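Local coordinates for ABC transporter, substrate-binding protein (Clostridium perfringens, PDB 4EDP) that probably captures a solute outside the cell as the substrate-binding component of an ABC transporter and delivers it to the membrane permease, at residues 235-238 with 239-242; 289-292 with 293-297. All coordinates share one frame; numbering follows the deposited sequence.

Contact 1: 235-238 with 239-242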
ATOM      1  N   VAL A 235      10.908  -1.696 -10.402  1.00 12.66           N
ATOM      2  CA  VAL A 235      10.279  -2.154  -9.168  1.00 11.94           C
ATOM      3  C   VAL A 235       8.951  -1.400  -9.204  1.00 12.82           C
ATOM      4  O   VAL A 235       8.941  -0.171  -9.225  1.00 14.13           O
ATOM      5  CB  VAL A 235      11.084  -1.792  -7.917  1.00 12.80           C
ATOM      6  CG1 VAL A 235      10.281  -2.077  -6.658  1.00 12.31           C
ATOM      7  CG2 VAL A 235      12.424  -2.511  -7.914  1.00 12.63           C
ATOM      8  N   ALA A 236       7.841  -2.121  -9.227  1.00 11.91           N
ATOM      9  CA  ALA A 236       6.548  -1.491  -9.388  1.00 12.65           C
ATOM     10  C   ALA A 236       5.403  -2.285  -8.769  1.00 11.12           C
ATOM     11  O   ALA A 236       5.488  -3.490  -8.580  1.00 13.11           O
ATOM     12  CB  ALA A 236       6.281  -1.317 -10.862  1.00 13.89           C
ATOM     13  N   SER A 237       4.307  -1.584  -8.522  1.00 12.51           N
ATOM     14  CA  SER A 237       3.132  -2.177  -7.923  1.00 12.66           C
ATOM     15  C   SER A 237       2.377  -3.101  -8.861  1.00 13.21           C
ATOM     16  O   SER A 237       2.540  -3.059 -10.087  1.00 14.08           O
ATOM     17  CB  SER A 237       2.184  -1.058  -7.496  1.00 13.85           C
ATOM     18  OG  SER A 237       1.633  -0.396  -8.642  1.00 15.24           O
ATOM     19  N   ASP A 238       1.533  -3.930  -8.259  1.00 12.45           N
ATOM     20  CA  ASP A 238       0.635  -4.807  -8.974  1.00 14.06           C
ATOM     21  C   ASP A 238      -0.225  -3.992  -9.952  1.00 14.56           C
ATOM     22  O   ASP A 238      -0.409  -4.394 -11.110  1.00 14.12           O
ATOM     23  CB  ASP A 238      -0.233  -5.600  -7.983  1.00 13.87           C
ATOM     24  CG  ASP A 238      -0.786  -4.744  -6.816  1.00 18.00           C
ATOM     25  OD1 ASP A 238      -0.756  -3.492  -6.849  1.00 20.45           O
ATOM     26  OD2 ASP A 238      -1.282  -5.359  -5.853  1.00 22.72           O
ATOM     27  N   PHE A 239      -0.701  -2.832  -9.510  1.00 14.76           N
ATOM     28  CA  PHE A 239      -1.509  -1.965 -10.389  1.00 16.47           C
ATOM     29  C   PHE A 239      -0.704  -1.521 -11.631  1.00 16.39           C
ATOM     30  O   PHE A 239      -1.204  -1.548 -12.777  1.00 17.46           O
ATOM     31  CB  PHE A 239      -2.038  -0.734  -9.635  1.00 18.45           C
ATOM     32  CG  PHE A 239      -2.826   0.207 -10.516  1.00 24.41           C
ATOM     33  CD1 PHE A 239      -4.168  -0.022 -10.772  1.00 29.56           C
ATOM     34  CD2 PHE A 239      -2.214   1.296 -11.124  1.00 28.99           C
ATOM     35  CE1 PHE A 239      -4.886   0.826 -11.615  1.00 31.91           C
ATOM     36  CE2 PHE A 239      -2.925   2.145 -11.950  1.00 31.08           C
ATOM     37  CZ  PHE A 239      -4.262   1.912 -12.196  1.00 32.13           C
ATOM     38  N   ALA A 240       0.544  -1.130 -11.396  1.00 14.93           N
ATOM     39  CA  ALA A 240       1.472  -0.669 -12.435  1.00 15.67           C
ATOM     40  C   ALA A 240       1.790  -1.790 -13.433  1.00 16.19           C
ATOM     41  O   ALA A 240       1.885  -1.537 -14.647  1.00 16.75           O
ATOM     42  CB  ALA A 240       2.753  -0.115 -11.804  1.00 15.97           C
ATOM     43  N   PHE A 241       1.938  -3.028 -12.956  1.00 16.16           N
ATOM     44  CA  PHE A 241       2.177  -4.140 -13.888  1.00 16.55           C
ATOM     45  C   PHE A 241       1.012  -4.222 -14.884  1.00 17.30           C
ATOM     46  O   PHE A 241       1.192  -4.448 -16.093  1.00 17.45           O
ATOM     47  CB  PHE A 241       2.384  -5.470 -13.164  1.00 16.34           C
ATOM     48  CG  PHE A 241       2.518  -6.635 -14.102  1.00 15.94           C
ATOM     49  CD1 PHE A 241       3.595  -6.727 -14.939  1.00 16.34           C
ATOM     50  CD2 PHE A 241       1.586  -7.659 -14.119  1.00 19.94           C
ATOM     51  CE1 PHE A 241       3.735  -7.788 -15.821  1.00 17.36           C
ATOM     52  CE2 PHE A 241       1.720  -8.723 -14.999  1.00 19.12           C
ATOM     53  CZ  PHE A 241       2.788  -8.783 -15.848  1.00 18.82           C
ATOM     54  N   GLY A 242      -0.199  -4.029 -14.389  1.00 18.39           N
ATOM     55  CA  GLY A 242      -1.359  -4.043 -15.288  1.00 19.70           C
ATOM     56  C   GLY A 242      -1.301  -2.959 -16.361  1.00 20.68           C
ATOM     57  O   GLY A 242      -1.569  -3.213 -17.553  1.00 21.90           O
TER
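Ser-237 and Ala-240 meet where strand 233-237 passes directly into helix 238-247, and their side-chain-to-backbone bond is a classic N-cap. The bond runs nearly straight from Ala-240 N to Ser-237 OG at 3.1 Å. With chi1 at 69°, the hydroxyl sits between the backbone N and the carbonyl carbon of its own residue, which swings OG over the first turn of the helix, where it also brushes the methyl of Ala-240.

Backbone bonds carry the turn onward. Phe-241 N donates to Ser-237 O at 2.9 Å, whereas the next bond, from Gly-242 N to Asp-238 O, is weak.

Apolar contact is slight: Ala-236 CB rests on Ala-240 CB at 3.8 Å, two methyls bridging the last part of the strand and the buried side of the helix. Around them, Ala-236 packs on Leu-222 and Ala-240 touches Ser-219, both of helix 219-227.

The carboxylate of Asp-238 divides its oxygens. OD2 accepts from Thr-319 OG1, with a weak bond from Ser-140 N in strand 135-145. A chi1 of 43° brings OD1 round to the N-H of the next residue. Phe-239 N reaches OD1 at 2.7 Å through a strongly bent bond, on the anti side and 25° out of the carboxylate plane.

Contact 2: 289-292 with 293-297; sequences KEVQ and EKTAK
Residues 289-297 form regular alpha-helix, in which Glu-293 N, Lys-294 N, Thr-295 N and Ala-296 N bond in turn to the carbonyls of Lys-289, Glu-290, Val-291 and Gln-292. The side chains add i to i+4 pairings along this helix, 289-299, of the solute-binding protein.

On the exposed side, Lys-289 and Glu-293 make a salt bridge, NZ to OE2 at 2.8 Å. The two chains cross at a slant: the lysine runs straight as far as CE and then bends (chi4 -62°), bringing NZ in from above the carboxylate plane. OE2 also accepts from Lys-309 N. The other oxygen, OE1, takes a water at 3.0 Å that donates as well, at longer range, to Glu-290 O, so the carboxylate is linked back to the helix backbone.

Glu-290 and Lys-294 lie side by side and point the same way, touching through aliphatic carbons, CG to CD at 3.9 Å. Their charged ends stay beyond salt-bridge range, with 4.5 Å between Glu-290 OE1 and Lys-294 NZ; the ammonium has a weak bond to Thr-52 O.

The buried side is tied differently. Gln-292, bent at chi2, has both ends of its amide held: OE1 accepts from Val-304 N and Asn-305 N, and NE2 donates to Ala-286 O and Tyr-136 O. Chi1 of 55° sets the Thr-295 hydroxyl between its own N and carbonyl carbon, within reach of Val-291 O. That oxygen accepts Thr-295 OG1 in addition to the helical Thr-295 N, from opposite faces of its plane, each at 2.9 Å.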
ATOM      1  N   LYS A 289     -16.635 -10.975   4.469  1.00 19.58           N
ATOM      2  CA  LYS A 289     -16.351 -11.714   3.249  1.00 20.58           C
ATOM      3  C   LYS A 289     -17.109 -11.130   2.048  1.00 20.66           C
ATOM      4  O   LYS A 289     -16.528 -10.940   0.987  1.00 19.97           O
ATOM      5  CB  LYS A 289     -16.699 -13.186   3.464  1.00 21.36           C
ATOM      6  CG  LYS A 289     -16.594 -14.088   2.227  1.00 26.45           C
ATOM      7  CD  LYS A 289     -17.007 -15.532   2.588  1.00 30.74           C
ATOM      8  CE  LYS A 289     -17.090 -16.444   1.377  1.00 34.10           C
ATOM      9  NZ  LYS A 289     -18.137 -15.971   0.415  1.00 37.20           N
ATOM     10  N   GLU A 290     -18.384 -10.815   2.234  1.00 22.20           N
ATOM     11  CA  GLU A 290     -19.194 -10.266   1.144  1.00 24.16           C
ATOM     12  C   GLU A 290     -18.665  -8.916   0.640  1.00 22.00           C
ATOM     13  O   GLU A 290     -18.521  -8.726  -0.559  1.00 22.43           O
ATOM     14  CB  GLU A 290     -20.668 -10.155   1.539  1.00 26.32           C
ATOM     15  CG  GLU A 290     -21.544  -9.593   0.403  1.00 33.38           C
ATOM     16  CD  GLU A 290     -23.028  -9.495   0.746  1.00 41.24           C
ATOM     17  OE1 GLU A 290     -23.782  -8.911  -0.065  1.00 45.78           O
ATOM     18  OE2 GLU A 290     -23.442  -9.997   1.814  1.00 45.52           O
ATOM     19  N   VAL A 291     -18.363  -7.987   1.541  1.00 21.07           N
ATOM     20  CA  VAL A 291     -17.866  -6.673   1.110  1.00 20.45           C
ATOM     21  C   VAL A 291     -16.462  -6.771   0.475  1.00 19.26           C
ATOM     22  O   VAL A 291     -16.152  -6.073  -0.496  1.00 19.27           O
ATOM     23  CB  VAL A 291     -17.896  -5.656   2.249  1.00 19.53           C
ATOM     24  CG1 VAL A 291     -17.291  -4.336   1.798  1.00 21.15           C
ATOM     25  CG2 VAL A 291     -19.338  -5.460   2.746  1.00 22.28           C
ATOM     26  N   GLN A 292     -15.616  -7.621   1.038  1.00 17.98           N
ATOM     27  CA  GLN A 292     -14.275  -7.866   0.496  1.00 16.90           C
ATOM     28  C   GLN A 292     -14.374  -8.447  -0.936  1.00 17.30           C
ATOM     29  O   GLN A 292     -13.586  -8.086  -1.819  1.00 18.12           O
ATOM     30  CB  GLN A 292     -13.524  -8.792   1.462  1.00 15.24           C
ATOM     31  CG  GLN A 292     -13.153  -8.113   2.801  1.00 14.37           C
ATOM     32  CD  GLN A 292     -11.807  -7.392   2.760  1.00 14.56           C
ATOM     33  OE1 GLN A 292     -10.819  -7.961   2.307  1.00 15.40           O
ATOM     34  NE2 GLN A 292     -11.750  -6.175   3.300  1.00 17.49           N
ATOM     35  N   GLU A 293     -15.316  -9.353  -1.165  1.00 19.84           N
ATOM     36  CA  GLU A 293     -15.524  -9.918  -2.510  1.00 21.62           C
ATOM     37  C   GLU A 293     -16.041  -8.835  -3.465  1.00 20.93           C
ATOM     38  O   GLU A 293     -15.523  -8.672  -4.560  1.00 20.38           O
ATOM     39  CB  GLU A 293     -16.511 -11.092  -2.472  1.00 23.94           C
ATOM     40  CG  GLU A 293     -15.952 -12.309  -1.758  1.00 28.19           C
ATOM     41  CD  GLU A 293     -16.919 -13.479  -1.641  1.00 33.29           C
ATOM     42  OE1 GLU A 293     -18.146 -13.292  -1.814  1.00 35.91           O
ATOM     43  OE2 GLU A 293     -16.427 -14.594  -1.352  1.00 34.77           O
ATOM     44  N   LYS A 294     -17.050  -8.082  -3.033  1.00 21.76           N
ATOM     45  CA  LYS A 294     -17.629  -7.023  -3.867  1.00 23.22           C
ATOM     46  C   LYS A 294     -16.611  -5.959  -4.255  1.00 22.75           C
ATOM     47  O   LYS A 294     -16.572  -5.547  -5.411  1.00 24.59           O
ATOM     48  CB  LYS A 294     -18.829  -6.363  -3.170  1.00 24.33           C
ATOM     49  CG  LYS A 294     -20.031  -7.292  -3.027  1.00 28.54           C
ATOM     50  CD  LYS A 294     -21.170  -6.685  -2.211  1.00 33.46           C
ATOM     51  CE  LYS A 294     -21.795  -5.463  -2.862  1.00 36.82           C
ATOM     52  NZ  LYS A 294     -22.906  -4.913  -2.013  1.00 36.84           N
ATOM     53  N   THR A 295     -15.790  -5.514  -3.307  1.00 20.42           N
ATOM     54  CA  THR A 295     -14.797  -4.466  -3.600  1.00 20.31           C
ATOM     55  C   THR A 295     -13.629  -4.968  -4.461  1.00 20.44           C
ATOM     56  O   THR A 295     -13.038  -4.194  -5.223  1.00 20.69           O
ATOM     57  CB  THR A 295     -14.285  -3.772  -2.319  1.00 19.58           C
ATOM     58  OG1 THR A 295     -13.778  -4.749  -1.408  1.00 16.36           O
ATOM     59  CG2 THR A 295     -15.428  -3.021  -1.646  1.00 19.27           C
ATOM     60  N   ALA A 296     -13.312  -6.257  -4.352  1.00 20.65           N
ATOM     61  CA  ALA A 296     -12.259  -6.863  -5.171  1.00 20.35           C
ATOM     62  C   ALA A 296     -12.702  -6.785  -6.638  1.00 21.45           C
ATOM     63  O   ALA A 296     -11.947  -6.396  -7.529  1.00 22.13           O
ATOM     64  CB  ALA A 296     -12.069  -8.306  -4.769  1.00 19.29           C
ATOM     65  N   LYS A 297     -13.959  -7.138  -6.861  1.00 22.73           N
ATOM     66  CA  LYS A 297     -14.544  -7.150  -8.203  1.00 24.62           C
ATOM     67  C   LYS A 297     -14.869  -5.771  -8.761  1.00 25.34           C
ATOM     68  O   LYS A 297     -14.589  -5.484  -9.934  1.00 25.85           O
ATOM     69  CB  LYS A 297     -15.829  -7.979  -8.183  1.00 26.27           C
ATOM     70  CG  LYS A 297     -15.633  -9.422  -7.742  1.00 28.74           C
ATOM     71  CD  LYS A 297     -16.956 -10.148  -7.609  1.00 31.70           C
ATOM     72  CE  LYS A 297     -16.760 -11.508  -6.976  1.00 33.50           C
ATOM     73  NZ  LYS A 297     -18.050 -12.209  -6.786  1.00 34.07           N
TER
HETATM   74  O   HOH W   1     -20.103 -11.026  -2.226  1.00 47.59           O

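Overall arrangement
Both contacts are local, one at a helix start and the other along a helix, and each includes bonds from side chains to the helical backbone. Contact 1 closes before contact 2 opens in the chain; their centres lie 21 Å apart and their nearest atoms about 11 Å apart, without touching. Strand 135-145 is a common neighbour: it pairs with strand 233-237 beside contact 1, and its Tyr-136 meets Gln-292 of contact 2. Contact 2 is the more peripheral, its centre about 18 Å from the centre of the chain, against about 12 Å for the centre of contact 1. An acetate lies about 4 Å from the side chain of Thr-295, probably from the crystallisation liquor, and does not identify the solute site.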